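Local structure of Glyco_hydro_cc domain-containing protein (Pseudomonas viridiflava, 6UAV) at residues A9-S14 with W28-P33; Y78-N83 with P179-E184; D155-H160 with S174-P179; Y223-G228 with S237-A242. The protein hydrolyses beta-1,3-glucans at internal linkages, as an endo-beta-1,3-glucanase of glycoside hydrolase family GH128, subgroup II. All coordinates share one frame; numbering follows the deposited sequence. Where two conformers were deposited one is given.

In the fold
From the N terminus, eight parallel strands follow one another round a closed barrel. Interaction 1 comes first: it closes the unit from strand 6-9 through helix 15-22 to strand 27-29. Interaction 2 spans nearly a hundred residues and crosses the barrel from strand 78-81 to strand 180-185. Within that span lies interaction 3, which shares Pro179 with it and joins strand 156-161 to the loop that leads from helix 166-173 into the neighbouring strand 180-185. Interaction 4 then closes the short loop after the last strand, 220-225. The ring is completed where Ala9 pairs with Trp225, linking interactions 1 and 4, while Tyr29 and Trp31 bond to Thr183 and Glu184, linking interactions 1 and 2.

Interaction 1 (A9-S14 with W28-P33); sequences AYDVAS and WYNWSP
Ala9 places CB against two rings of the other segment, 3.6 Å from Tyr29 CE1 and also against CZ2 of Trp31. Next to it, Tyr10 N donates to Tyr29 O (3.2 Å), a parallel strand bond. Val12 lies over one face of Trp28, its CG2 4.0 Å from the centroid of the five-membered ring and 19° off the normal, while Tyr10 O sits at the ring's edge. Farther out, Asn30 ND2 gives a fairly straight bond to Asp11 OD1 (2.9 Å), in its own amide plane but well above the carboxylate plane. Asn30 CG lies between its backbone N and carbonyl carbon (chi1 68°), which brings the amide up to Asp11; Ser32 OG donates to Asn30 OD1 from above the carbonyl plane, and Lys34 O accepts from Asn30 ND2. Water 1 accepts from Trp28 NE1 (3.0 Å) and donates to Asp11 OD1 and Val12 O. Asp11 OD1 is thus gripped by two donors, an amide and a water, which should stabilise a charged carboxylate.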
loop_
_atom_site.group_PDB
_atom_site.type_symbol
_atom_site.label_atom_id
_atom_site.label_comp_id
_atom_site.label_asym_id
_atom_site.label_seq_id
_atom_site.Cartn_x
_atom_site.Cartn_y
_atom_site.Cartn_z
ATOM N N ALA A 9 2.407 -0.022 6.574
ATOM C CA ALA A 9 1.055 -0.578 6.387
ATOM C C ALA A 9 0.591 -1.119 7.725
ATOM O O ALA A 9 1.099 -2.168 8.115
ATOM C CB ALA A 9 1.096 -1.664 5.341
ATOM N N TYR A 10 -0.084 -0.309 8.520
ATOM C CA TYR A 10 -0.375 -0.621 9.937
ATOM C C TYR A 10 -1.411 0.360 10.443
ATOM O O TYR A 10 -1.267 1.534 10.186
ATOM C CB TYR A 10 0.870 -0.546 10.828
ATOM C CG TYR A 10 0.681 -0.947 12.267
ATOM C CD1 TYR A 10 0.355 -2.254 12.579
ATOM C CD2 TYR A 10 0.869 -0.056 13.302
ATOM C CE1 TYR A 10 0.204 -2.645 13.892
ATOM C CE2 TYR A 10 0.658 -0.421 14.622
ATOM C CZ TYR A 10 0.331 -1.729 14.918
ATOM O OH TYR A 10 0.162 -2.190 16.212
ATOM N N ASP A 11 -2.351 -0.095 11.251
ATOM C CA ASP A 11 -3.340 0.826 11.854
ATOM C C ASP A 11 -2.694 1.494 13.077
ATOM O O ASP A 11 -3.041 1.169 14.229
ATOM C CB ASP A 11 -4.634 0.091 12.177
ATOM C CG ASP A 11 -5.763 1.023 12.557
ATOM O OD1 ASP A 11 -5.706 2.223 12.177
ATOM O OD2 ASP A 11 -6.738 0.508 13.107
ATOM N N VAL A 12 -1.864 2.508 12.826
ATOM C CA VAL A 12 -1.182 3.231 13.929
ATOM C C VAL A 12 -2.279 3.842 14.815
ATOM O O VAL A 12 -3.168 4.575 14.283
ATOM C CB VAL A 12 -0.268 4.316 13.390
ATOM C CG1 VAL A 12 0.330 5.087 14.534
ATOM C CG2 VAL A 12 0.807 3.744 12.491
ATOM N N ALA A 13 -2.262 3.521 16.114
ATOM C CA ALA A 13 -3.296 3.963 17.093
ATOM C C ALA A 13 -2.686 4.937 18.123
ATOM O O ALA A 13 -3.297 6.005 18.461
ATOM C CB ALA A 13 -3.932 2.753 17.713
ATOM N N SER A 14 -1.417 4.789 18.404
ATOM C CA SER A 14 -0.779 5.450 19.550
ATOM C C SER A 14 0.077 6.594 19.050
ATOM O O SER A 14 0.968 6.353 18.261
ATOM C CB SER A 14 0.042 4.481 20.283
ATOM O OG SER A 14 0.739 5.141 21.328
ATOM N N TRP A 28 1.519 6.609 6.452
ATOM C CA TRP A 28 0.953 5.280 6.749
ATOM C C TRP A 28 -0.444 5.173 6.192
ATOM O O TRP A 28 -1.041 6.172 5.805
ATOM C CB TRP A 28 0.947 4.984 8.258
ATOM C CG TRP A 28 -0.225 5.494 9.065
ATOM C CD1 TRP A 28 -1.276 4.737 9.488
ATOM C CD2 TRP A 28 -0.484 6.813 9.552
ATOM N NE1 TRP A 28 -2.140 5.468 10.244
ATOM C CE2 TRP A 28 -1.675 6.755 10.313
ATOM C CE3 TRP A 28 0.204 8.035 9.457
ATOM C CZ2 TRP A 28 -2.216 7.871 10.946
ATOM C CZ3 TRP A 28 -0.324 9.116 10.127
ATOM C CH2 TRP A 28 -1.532 9.048 10.808
ATOM N N TYR A 29 -0.987 3.959 6.235
ATOM C CA TYR A 29 -2.400 3.776 5.891
ATOM C C TYR A 29 -2.846 2.564 6.668
ATOM O O TYR A 29 -1.984 1.870 7.199
ATOM C CB TYR A 29 -2.580 3.650 4.371
ATOM C CG TYR A 29 -2.210 2.293 3.839
ATOM C CD1 TYR A 29 -0.880 1.899 3.696
ATOM C CD2 TYR A 29 -3.197 1.406 3.484
ATOM C CE1 TYR A 29 -0.559 0.653 3.191
ATOM C CE2 TYR A 29 -2.891 0.167 2.991
ATOM C CZ TYR A 29 -1.560 -0.226 2.857
ATOM O OH TYR A 29 -1.261 -1.452 2.347
ATOM N N ASN A 30 -4.143 2.354 6.724
ATOM C CA ASN A 30 -4.732 1.327 7.616
ATOM C C ASN A 30 -5.834 0.566 6.899
ATOM O O ASN A 30 -6.644 -0.021 7.599
ATOM C CB ASN A 30 -5.245 1.929 8.926
ATOM C CG ASN A 30 -6.451 2.820 8.713
ATOM O OD1 ASN A 30 -6.861 3.027 7.558
ATOM N ND2 ASN A 30 -7.024 3.291 9.812
ATOM N N TRP A 31 -5.783 0.483 5.580
ATOM C CA TRP A 31 -6.762 -0.265 4.761
ATOM C C TRP A 31 -8.182 0.311 4.923
ATOM O O TRP A 31 -9.113 -0.371 4.585
ATOM C CB TRP A 31 -6.745 -1.764 5.062
ATOM C CG TRP A 31 -5.404 -2.361 4.807
ATOM C CD1 TRP A 31 -4.926 -2.850 3.629
ATOM C CD2 TRP A 31 -4.356 -2.589 5.774
ATOM N NE1 TRP A 31 -3.660 -3.336 3.780
ATOM C CE2 TRP A 31 -3.267 -3.176 5.078
ATOM C CE3 TRP A 31 -4.246 -2.357 7.148
ATOM C CZ2 TRP A 31 -2.077 -3.544 5.743
ATOM C CZ3 TRP A 31 -3.090 -2.745 7.801
ATOM C CH2 TRP A 31 -2.028 -3.290 7.093
ATOM N N SER A 32 -8.340 1.533 5.416
ATOM C CA SER A 32 -9.690 2.054 5.747
ATOM C C SER A 32 -9.752 3.513 5.387
ATOM O O SER A 32 -8.720 4.145 5.103
ATOM C CB SER A 32 -10.020 1.836 7.206
ATOM O OG SER A 32 -9.616 2.959 7.905
ATOM N N PRO A 33 -10.969 4.098 5.317
ATOM C CA PRO A 33 -11.038 5.485 4.859
ATOM C C PRO A 33 -10.584 6.567 5.846
ATOM O O PRO A 33 -10.448 7.722 5.456
ATOM C CB PRO A 33 -12.525 5.671 4.579
ATOM C CG PRO A 33 -13.143 4.319 4.601
ATOM C CD PRO A 33 -12.273 3.449 5.501
HETATM O O HOH W 1 -4.417 4.636 12.000
#

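Interaction 2 (Y78-N83 with P179-E184); sequences YLLVIN and PFWVTE
Tyr78 turns one face of its ring to the indole of Trp181, whose CZ2 stands 3.4 Å from Tyr78 CG, displaced toward the rim. The planes are inclined by 56° and the ring centroids lie 5.1 Å apart, an oblique pairing. Trp181 CG is anti to its carbonyl carbon (chi1 -67°), and the benzo half of the indole thereby reaches inward from strand 180-183. Farther along, the CD2 branch of Leu80 meets that ring at CE3 (3.9 Å) and also touches Thr183 CG2 (4.0 Å), the two aliphatic side chains passing each other in opposite directions.

The strand axes come no closer than 10.7 Å and cross at -62°, so side chains, and one water, span the gap: these are strands from across the barrel, with 115-121 and 156-161 between them in the sheet. Phe221 also meets both Tyr78 and Trp181, adding a third ring to the cluster.

Toward the C-terminal ends the chemistry becomes polar. Asn83 OD1 and Glu184 OE2 are 3.8 Å apart, but their link is water 2, which accepts from Asn83 ND2 (2.8 Å) and donates to Glu184 OE2. Tyr162 OH and Trp31 NE1 bind the two carboxylate oxygens of Glu184. The contact thus passes from an apolar, aromatic barrel floor to a polar, water-bridged C-terminal end, where barrel glycosidases carry their active sites.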
loop_
_atom_site.group_PDB
_atom_site.type_symbol
_atom_site.label_atom_id
_atom_site.label_comp_id
_atom_site.label_asym_id
_atom_site.label_seq_id
_atom_site.Cartn_x
_atom_site.Cartn_y
_atom_site.Cartn_z
ATOM N N TYR A 78 -3.999 11.732 -2.450
ATOM C CA TYR A 78 -4.011 10.337 -2.956
ATOM C C TYR A 78 -5.077 9.556 -2.228
ATOM O O TYR A 78 -5.315 9.825 -1.052
ATOM C CB TYR A 78 -2.632 9.701 -2.748
ATOM C CG TYR A 78 -1.596 10.392 -3.587
ATOM C CD1 TYR A 78 -1.465 10.111 -4.931
ATOM C CD2 TYR A 78 -0.778 11.321 -3.036
ATOM C CE1 TYR A 78 -0.551 10.782 -5.725
ATOM C CE2 TYR A 78 0.144 12.011 -3.813
ATOM C CZ TYR A 78 0.263 11.724 -5.148
ATOM O OH TYR A 78 1.192 12.395 -5.911
ATOM N N LEU A 79 -5.706 8.649 -2.956
ATOM C CA LEU A 79 -6.685 7.704 -2.421
ATOM C C LEU A 79 -6.286 6.311 -2.877
ATOM O O LEU A 79 -6.273 6.060 -4.084
ATOM C CB LEU A 79 -8.073 8.095 -2.918
ATOM C CG LEU A 79 -9.201 7.188 -2.439
ATOM C CD1 LEU A 79 -9.370 7.296 -0.910
ATOM C CD2 LEU A 79 -10.520 7.496 -3.178
ATOM N N LEU A 80 -6.017 5.420 -1.936
ATOM C CA LEU A 80 -5.718 4.034 -2.260
ATOM C C LEU A 80 -7.044 3.348 -2.526
ATOM O O LEU A 80 -8.029 3.621 -1.792
ATOM C CB LEU A 80 -5.043 3.385 -1.061
ATOM C CG LEU A 80 -3.674 3.966 -0.725
ATOM C CD1 LEU A 80 -3.245 3.454 0.657
ATOM C CD2 LEU A 80 -2.655 3.614 -1.786
ATOM N N VAL A 81 -7.082 2.526 -3.561
ATOM C CA VAL A 81 -8.343 1.828 -3.894
ATOM C C VAL A 81 -8.107 0.356 -4.182
ATOM O O VAL A 81 -7.128 0.006 -4.881
ATOM C CB VAL A 81 -9.060 2.562 -5.043
ATOM C CG1 VAL A 81 -9.462 3.974 -4.694
ATOM C CG2 VAL A 81 -8.272 2.548 -6.347
ATOM N N ILE A 82 -9.051 -0.445 -3.709
ATOM C CA ILE A 82 -9.238 -1.884 -4.020
ATOM C C ILE A 82 -8.060 -2.744 -3.538
ATOM O O ILE A 82 -7.064 -2.894 -4.255
ATOM C CB ILE A 82 -9.586 -2.133 -5.503
ATOM C CG1 ILE A 82 -10.695 -1.169 -5.989
ATOM C CG2 ILE A 82 -9.994 -3.611 -5.580
ATOM C CD1 ILE A 82 -11.449 -1.553 -7.236
ATOM N N ASN A 83 -8.249 -3.353 -2.371
ATOM C CA ASN A 83 -7.157 -4.164 -1.730
ATOM C C ASN A 83 -7.149 -5.600 -2.245
ATOM O O ASN A 83 -7.921 -6.400 -1.732
ATOM C CB ASN A 83 -7.294 -4.175 -0.218
ATOM C CG ASN A 83 -6.009 -4.679 0.405
ATOM O OD1 ASN A 83 -5.001 -3.986 0.378
ATOM N ND2 ASN A 83 -6.044 -5.881 0.959
ATOM N N PRO A 179 3.203 4.322 -13.026
ATOM C CA PRO A 179 4.037 4.231 -11.831
ATOM C C PRO A 179 3.264 3.557 -10.688
ATOM O O PRO A 179 2.079 3.232 -10.802
ATOM C CB PRO A 179 4.384 5.680 -11.534
ATOM C CG PRO A 179 3.150 6.390 -11.983
ATOM C CD PRO A 179 2.753 5.702 -13.276
ATOM N N PHE A 180 4.004 3.210 -9.633
ATOM C CA PHE A 180 3.529 2.301 -8.574
ATOM C C PHE A 180 3.618 2.957 -7.205
ATOM O O PHE A 180 4.551 3.760 -6.959
ATOM C CB PHE A 180 4.382 1.048 -8.477
ATOM C CG PHE A 180 4.463 0.310 -9.786
ATOM C CD1 PHE A 180 3.439 -0.536 -10.143
ATOM C CD2 PHE A 180 5.609 0.370 -10.566
ATOM C CE1 PHE A 180 3.502 -1.247 -11.328
ATOM C CE2 PHE A 180 5.685 -0.375 -11.730
ATOM C CZ PHE A 180 4.626 -1.179 -12.108
ATOM N N TRP A 181 2.760 2.496 -6.324
ATOM C CA TRP A 181 3.019 2.470 -4.875
ATOM C C TRP A 181 3.085 0.995 -4.474
ATOM O O TRP A 181 2.140 0.208 -4.803
ATOM C CB TRP A 181 1.894 3.171 -4.107
ATOM C CG TRP A 181 1.742 4.656 -4.283
ATOM C CD1 TRP A 181 1.954 5.467 -5.365
ATOM C CD2 TRP A 181 1.217 5.509 -3.249
ATOM N NE1 TRP A 181 1.598 6.764 -5.077
ATOM C CE2 TRP A 181 1.132 6.810 -3.783
ATOM C CE3 TRP A 181 0.863 5.284 -1.915
ATOM C CZ2 TRP A 181 0.676 7.894 -3.023
ATOM C CZ3 TRP A 181 0.403 6.347 -1.184
ATOM C CH2 TRP A 181 0.291 7.629 -1.739
ATOM N N VAL A 182 4.126 0.598 -3.738
ATOM C CA VAL A 182 4.211 -0.806 -3.283
ATOM C C VAL A 182 3.728 -0.775 -1.834
ATOM O O VAL A 182 4.541 -0.464 -0.947
ATOM C CB VAL A 182 5.647 -1.332 -3.442
ATOM C CG1 VAL A 182 5.777 -2.691 -2.794
ATOM C CG2 VAL A 182 6.103 -1.385 -4.912
ATOM N N THR A 183 2.449 -1.086 -1.596
ATOM C CA THR A 183 1.793 -0.650 -0.335
ATOM C C THR A 183 1.815 -1.743 0.731
ATOM O O THR A 183 1.331 -1.520 1.832
ATOM C CB THR A 183 0.382 -0.135 -0.642
ATOM O OG1 THR A 183 -0.308 -1.165 -1.350
ATOM C CG2 THR A 183 0.444 1.134 -1.454
ATOM N N GLU A 184 2.339 -2.907 0.392
ATOM C CA GLU A 184 2.697 -3.959 1.363
ATOM C C GLU A 184 3.909 -4.686 0.791
ATOM O O GLU A 184 3.884 -5.167 -0.383
ATOM C CB GLU A 184 1.643 -5.041 1.612
ATOM C CG GLU A 184 0.311 -4.509 2.093
ATOM C CD GLU A 184 -0.748 -5.547 2.318
ATOM O OE1 GLU A 184 -0.434 -6.776 2.407
ATOM O OE2 GLU A 184 -1.962 -5.149 2.369
HETATM O O HOH W 2 -3.731 -6.957 2.190
#

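Interaction 3 (D155-H160 with S174-P179); sequences DYLAFH and SRYGKP
Leu157 and Pro179 make the tight part of this contact: Leu157 N donates to Pro179 O at 2.9 Å. The same oxygen receives a CA-H...O contact from Tyr156 CA (3.3 Å). Beside it the proline ring presses CG against the CD2 and CE2 flank of the Tyr156 ring, 3.5 Å from Tyr156 CD2, in an oblique approach. The Tyr156 ring also meets Trp181 edge-to-face.

The other half is looser. Leu157 reaches out from its strand, CG anti to the carbonyl carbon (chi1 -78°), and its CD1 branch comes only within 4.0 Å of Tyr176 CD2. Its CG lies 4.1 Å from Lys178 CB, a merely van der Waals touch. Lys178 then bends at chi2 (-52°), away from any salt bridge with Asp155: Lys178 NZ and Asp155 OD1 are 6.5 Å apart. The polar ends are held from outside, Lys178 NZ by Ile154 O, Asp155 OD2 by Leu116 N and Tyr176 OH by Asp137 of helix 132-146. At the surface, exposed Gly177 turns the chain with positive phi, bridging helix 166-173 to the next strand.

Two residues on from Pro179, Trp181 N bonds to Leu157 O, continuing the parallel pairing. The arrangement is the return end of a beta-alpha-beta crossover in a TIM barrel, strand 156-161, helix 166-173 and strand 180-185.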
loop_
_atom_site.group_PDB
_atom_site.type_symbol
_atom_site.label_atom_id
_atom_site.label_comp_id
_atom_site.label_asym_id
_atom_site.label_seq_id
_atom_site.Cartn_x
_atom_site.Cartn_y
_atom_site.Cartn_z
ATOM N N ASP A 155 -3.960 6.577 -11.801
ATOM C CA ASP A 155 -2.832 7.520 -11.612
ATOM C C ASP A 155 -1.580 6.705 -11.236
ATOM O O ASP A 155 -0.483 6.981 -11.831
ATOM C CB ASP A 155 -3.225 8.627 -10.640
ATOM C CG ASP A 155 -4.378 9.460 -11.154
ATOM O OD1 ASP A 155 -4.180 10.165 -12.230
ATOM O OD2 ASP A 155 -5.506 9.316 -10.570
ATOM N N TYR A 156 -1.740 5.725 -10.355
ATOM C CA TYR A 156 -0.651 4.801 -9.942
ATOM C C TYR A 156 -1.297 3.459 -9.797
ATOM O O TYR A 156 -2.378 3.434 -9.205
ATOM C CB TYR A 156 -0.058 5.149 -8.564
ATOM C CG TYR A 156 0.678 6.448 -8.577
ATOM C CD1 TYR A 156 0.018 7.647 -8.556
ATOM C CD2 TYR A 156 2.056 6.447 -8.673
ATOM C CE1 TYR A 156 0.724 8.830 -8.645
ATOM C CE2 TYR A 156 2.761 7.633 -8.729
ATOM C CZ TYR A 156 2.090 8.822 -8.703
ATOM O OH TYR A 156 2.850 9.959 -8.826
ATOM N N LEU A 157 -0.616 2.410 -10.214
ATOM C CA LEU A 157 -0.997 1.048 -9.788
ATOM C C LEU A 157 -0.444 0.825 -8.379
ATOM O O LEU A 157 0.494 1.519 -7.957
ATOM C CB LEU A 157 -0.446 0.010 -10.751
ATOM C CG LEU A 157 -1.232 -0.120 -12.065
ATOM C CD1 LEU A 157 -0.458 -1.012 -13.029
ATOM C CD2 LEU A 157 -2.650 -0.684 -11.832
ATOM N N ALA A 158 -0.992 -0.137 -7.657
ATOM C CA ALA A 158 -0.446 -0.502 -6.338
ATOM C C ALA A 158 -0.091 -1.981 -6.401
ATOM O O ALA A 158 -0.688 -2.729 -7.172
ATOM C CB ALA A 158 -1.323 -0.114 -5.177
ATOM N N PHE A 159 0.871 -2.375 -5.573
ATOM C CA PHE A 159 1.356 -3.752 -5.588
ATOM C C PHE A 159 1.740 -4.158 -4.171
ATOM O O PHE A 159 2.231 -3.338 -3.408
ATOM C CB PHE A 159 2.528 -3.848 -6.565
ATOM C CG PHE A 159 2.799 -5.279 -6.950
ATOM C CD1 PHE A 159 1.824 -6.013 -7.587
ATOM C CD2 PHE A 159 3.985 -5.908 -6.649
ATOM C CE1 PHE A 159 2.018 -7.345 -7.908
ATOM C CE2 PHE A 159 4.170 -7.239 -6.971
ATOM C CZ PHE A 159 3.190 -7.948 -7.597
ATOM N N HIS A 160 1.507 -5.425 -3.848
ATOM C CA HIS A 160 1.929 -6.093 -2.619
ATOM C C HIS A 160 2.793 -7.290 -2.986
ATOM O O HIS A 160 2.482 -7.986 -3.961
ATOM C CB HIS A 160 0.679 -6.650 -1.882
ATOM C CG HIS A 160 -0.323 -5.605 -1.492
ATOM N ND1 HIS A 160 -1.544 -5.965 -0.965
ATOM C CD2 HIS A 160 -0.245 -4.266 -1.474
ATOM C CE1 HIS A 160 -2.203 -4.848 -0.620
ATOM N NE2 HIS A 160 -1.412 -3.771 -0.939
ATOM N N SER A 174 5.010 -3.024 -15.535
ATOM C CA SER A 174 5.288 -1.734 -16.211
ATOM C C SER A 174 4.561 -1.695 -17.557
ATOM O O SER A 174 4.348 -0.559 -18.057
ATOM C CB SER A 174 6.754 -1.439 -16.336
ATOM O OG SER A 174 7.457 -2.384 -17.109
ATOM N N ARG A 175 4.136 -2.871 -18.094
ATOM C CA ARG A 175 3.474 -2.916 -19.420
ATOM C C ARG A 175 2.312 -1.917 -19.472
ATOM O O ARG A 175 1.973 -1.503 -20.579
ATOM C CB ARG A 175 2.958 -4.315 -19.733
ATOM C CG ARG A 175 1.953 -4.847 -18.738
ATOM C CD ARG A 175 1.855 -6.349 -18.739
ATOM N NE ARG A 175 1.227 -6.682 -19.980
ATOM C CZ ARG A 175 1.489 -7.758 -20.715
ATOM N NH1 ARG A 175 2.395 -8.644 -20.327
ATOM N NH2 ARG A 175 0.836 -7.911 -21.867
ATOM N N TYR A 176 1.739 -1.510 -18.320
ATOM C CA TYR A 176 0.561 -0.591 -18.296
ATOM C C TYR A 176 1.037 0.859 -18.431
ATOM O O TYR A 176 0.183 1.742 -18.577
ATOM C CB TYR A 176 -0.313 -0.829 -17.055
ATOM C CG TYR A 176 -0.866 -2.230 -17.050
ATOM C CD1 TYR A 176 -1.894 -2.589 -17.915
ATOM C CD2 TYR A 176 -0.266 -3.218 -16.323
ATOM C CE1 TYR A 176 -2.358 -3.886 -17.985
ATOM C CE2 TYR A 176 -0.729 -4.521 -16.356
ATOM C CZ TYR A 176 -1.767 -4.859 -17.202
ATOM O OH TYR A 176 -2.186 -6.147 -17.294
ATOM N N GLY A 177 2.335 1.114 -18.308
ATOM C CA GLY A 177 2.881 2.486 -18.443
ATOM C C GLY A 177 2.535 3.340 -17.223
ATOM O O GLY A 177 2.534 4.599 -17.322
ATOM N N LYS A 178 2.237 2.707 -16.090
ATOM C CA LYS A 178 1.853 3.393 -14.850
ATOM C C LYS A 178 2.927 3.234 -13.775
ATOM O O LYS A 178 3.523 2.145 -13.604
ATOM C CB LYS A 178 0.593 2.743 -14.292
ATOM C CG LYS A 178 -0.634 2.848 -15.177
ATOM C CD LYS A 178 -0.972 4.276 -15.650
ATOM C CE LYS A 178 -2.255 4.237 -16.458
ATOM N NZ LYS A 178 -2.829 5.583 -16.621
ATOM N N PRO A 179 3.203 4.322 -13.026
ATOM C CA PRO A 179 4.037 4.231 -11.831
ATOM C C PRO A 179 3.264 3.557 -10.688
ATOM O O PRO A 179 2.079 3.232 -10.802
ATOM C CB PRO A 179 4.384 5.680 -11.534
ATOM C CG PRO A 179 3.150 6.390 -11.983
ATOM C CD PRO A 179 2.753 5.702 -13.276
#

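Interaction 4 (Y223-G228 with S237-A242); sequences YAWFTG and SSLLDA
Where Gly228 runs beside Leu239, their CA atoms 4.9 Å apart, the two segments run in directions 46° apart (CA 225 to 228 against CA 237 to 240). Thr227 O accepts from Leu239 N (3.1 Å), and Gly228 O accepts from Leu240 N (2.8 Å) and, weakly, from Leu239 N. The peptide bond between Phe226 and Thr227 is cis. Among the side chains, Ser237 OG donates to Phe226 O (2.6 Å), the carbonyl of that cis peptide, and is also paired with Trp188 NE1. Trp225 extends with CG anti to its backbone N (chi1 -177°), which brings the indole edge to Ser237 O. Its NE1 donates there at 2.9 Å, in the ring plane and on a lone pair of the carbonyl. Leu239 packs CD2 at Trp225 CD1 (3.6 Å), and both touch Leu249 of helix 248-255, Trp225 lying between barrel and helices. The cis bond after Phe226, at the turn-off from strand 220-225, resembles the non-proline cis peptide found after the eighth strand in many TIM-barrel glycoside hydrolases.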
loop_
_atom_site.group_PDB
_atom_site.type_symbol
_atom_site.label_atom_id
_atom_site.label_comp_id
_atom_site.label_asym_id
_atom_site.label_seq_id
_atom_site.Cartn_x
_atom_site.Cartn_y
_atom_site.Cartn_z
ATOM N N TYR A 223 6.224 3.443 -0.780
ATOM C CA TYR A 223 6.140 2.040 -0.359
ATOM C C TYR A 223 5.781 1.997 1.119
ATOM O O TYR A 223 6.026 2.934 1.836
ATOM C CB TYR A 223 7.439 1.267 -0.652
ATOM C CG TYR A 223 8.699 1.889 -0.112
ATOM C CD1 TYR A 223 9.059 1.736 1.214
ATOM C CD2 TYR A 223 9.497 2.685 -0.894
ATOM C CE1 TYR A 223 10.233 2.243 1.728
ATOM C CE2 TYR A 223 10.635 3.278 -0.376
ATOM C CZ TYR A 223 10.975 3.109 0.952
ATOM O OH TYR A 223 12.070 3.685 1.526
ATOM N N ALA A 224 5.282 0.843 1.532
ATOM C CA ALA A 224 4.901 0.650 2.918
ATOM C C ALA A 224 5.240 -0.758 3.352
ATOM O O ALA A 224 4.746 -1.733 2.768
ATOM C CB ALA A 224 3.443 0.913 3.059
ATOM N N TRP A 225 6.037 -0.804 4.407
ATOM C CA TRP A 225 6.450 -2.085 5.010
ATOM C C TRP A 225 5.280 -2.720 5.759
ATOM O O TRP A 225 4.576 -2.024 6.560
ATOM C CB TRP A 225 7.675 -1.880 5.914
ATOM C CG TRP A 225 8.197 -3.146 6.514
ATOM C CD1 TRP A 225 7.857 -3.724 7.700
ATOM C CD2 TRP A 225 9.122 -4.036 5.884
ATOM N NE1 TRP A 225 8.531 -4.905 7.872
ATOM C CE2 TRP A 225 9.341 -5.110 6.772
ATOM C CE3 TRP A 225 9.833 -3.979 4.688
ATOM C CZ2 TRP A 225 10.151 -6.191 6.428
ATOM C CZ3 TRP A 225 10.708 -5.004 4.392
ATOM C CH2 TRP A 225 10.842 -6.103 5.238
ATOM N N PHE A 226 5.176 -4.035 5.656
ATOM C CA PHE A 226 4.230 -4.836 6.462
ATOM C C PHE A 226 5.042 -5.532 7.565
ATOM O O PHE A 226 5.837 -6.407 7.233
ATOM C CB PHE A 226 3.473 -5.837 5.597
ATOM C CG PHE A 226 2.333 -6.451 6.338
ATOM C CD1 PHE A 226 2.566 -7.539 7.144
ATOM C CD2 PHE A 226 1.081 -5.860 6.372
ATOM C CE1 PHE A 226 1.560 -8.094 7.897
ATOM C CE2 PHE A 226 0.053 -6.408 7.111
ATOM C CZ PHE A 226 0.307 -7.536 7.855
ATOM N N THR A 227 4.898 -5.146 8.849
ATOM C CA THR A 227 3.927 -4.198 9.402
ATOM C C THR A 227 4.414 -3.644 10.747
ATOM O O THR A 227 5.581 -3.877 11.136
ATOM C CB THR A 227 2.567 -4.878 9.627
ATOM O OG1 THR A 227 1.542 -3.980 10.078
ATOM C CG2 THR A 227 2.678 -6.032 10.608
ATOM N N GLY A 228 3.566 -2.892 11.453
ATOM C CA GLY A 228 3.964 -2.335 12.765
ATOM C C GLY A 228 4.234 -3.459 13.764
ATOM O O GLY A 228 5.323 -3.598 14.289
ATOM N N SER A 237 8.997 -9.635 10.982
ATOM C CA SER A 237 8.464 -8.544 10.129
ATOM C C SER A 237 8.027 -7.302 10.934
ATOM O O SER A 237 7.855 -6.245 10.328
ATOM C CB SER A 237 7.319 -9.095 9.275
ATOM O OG SER A 237 7.300 -8.476 8.001
ATOM N N SER A 238 7.939 -7.385 12.257
ATOM C CA SER A 238 7.452 -6.252 13.109
ATOM C C SER A 238 8.481 -5.108 13.226
ATOM O O SER A 238 9.668 -5.362 13.562
ATOM C CB SER A 238 7.036 -6.724 14.500
ATOM O OG SER A 238 5.930 -7.628 14.424
ATOM N N LEU A 239 8.018 -3.865 13.059
ATOM C CA LEU A 239 8.828 -2.649 13.272
ATOM C C LEU A 239 8.703 -2.117 14.711
ATOM O O LEU A 239 9.577 -1.346 15.110
ATOM C CB LEU A 239 8.360 -1.559 12.329
ATOM C CG LEU A 239 8.391 -1.850 10.837
ATOM C CD1 LEU A 239 7.751 -0.698 10.116
ATOM C CD2 LEU A 239 9.789 -2.079 10.309
ATOM N N LEU A 240 7.701 -2.563 15.455
ATOM C CA LEU A 240 7.345 -2.030 16.804
ATOM C C LEU A 240 7.195 -3.201 17.783
ATOM O O LEU A 240 6.819 -4.323 17.376
ATOM C CB LEU A 240 6.041 -1.229 16.741
ATOM C CG LEU A 240 6.129 0.082 15.969
ATOM C CD1 LEU A 240 4.754 0.561 15.537
ATOM C CD2 LEU A 240 6.917 1.160 16.742
ATOM N N ASP A 241 7.443 -2.936 19.065
ATOM C CA ASP A 241 7.204 -3.991 20.099
ATOM C C ASP A 241 6.314 -3.350 21.169
ATOM O O ASP A 241 5.089 -3.216 20.901
ATOM C CB ASP A 241 8.499 -4.604 20.608
ATOM C CG ASP A 241 8.291 -5.811 21.517
ATOM O OD1 ASP A 241 7.125 -6.257 21.715
ATOM O OD2 ASP A 241 9.262 -6.253 22.062
ATOM N N ALA A 242 6.870 -2.940 22.310
ATOM C CA ALA A 242 6.085 -2.218 23.336
ATOM C C ALA A 242 5.498 -0.958 22.688
ATOM O O ALA A 242 6.088 -0.421 21.766
ATOM C CB ALA A 242 6.969 -1.864 24.532
#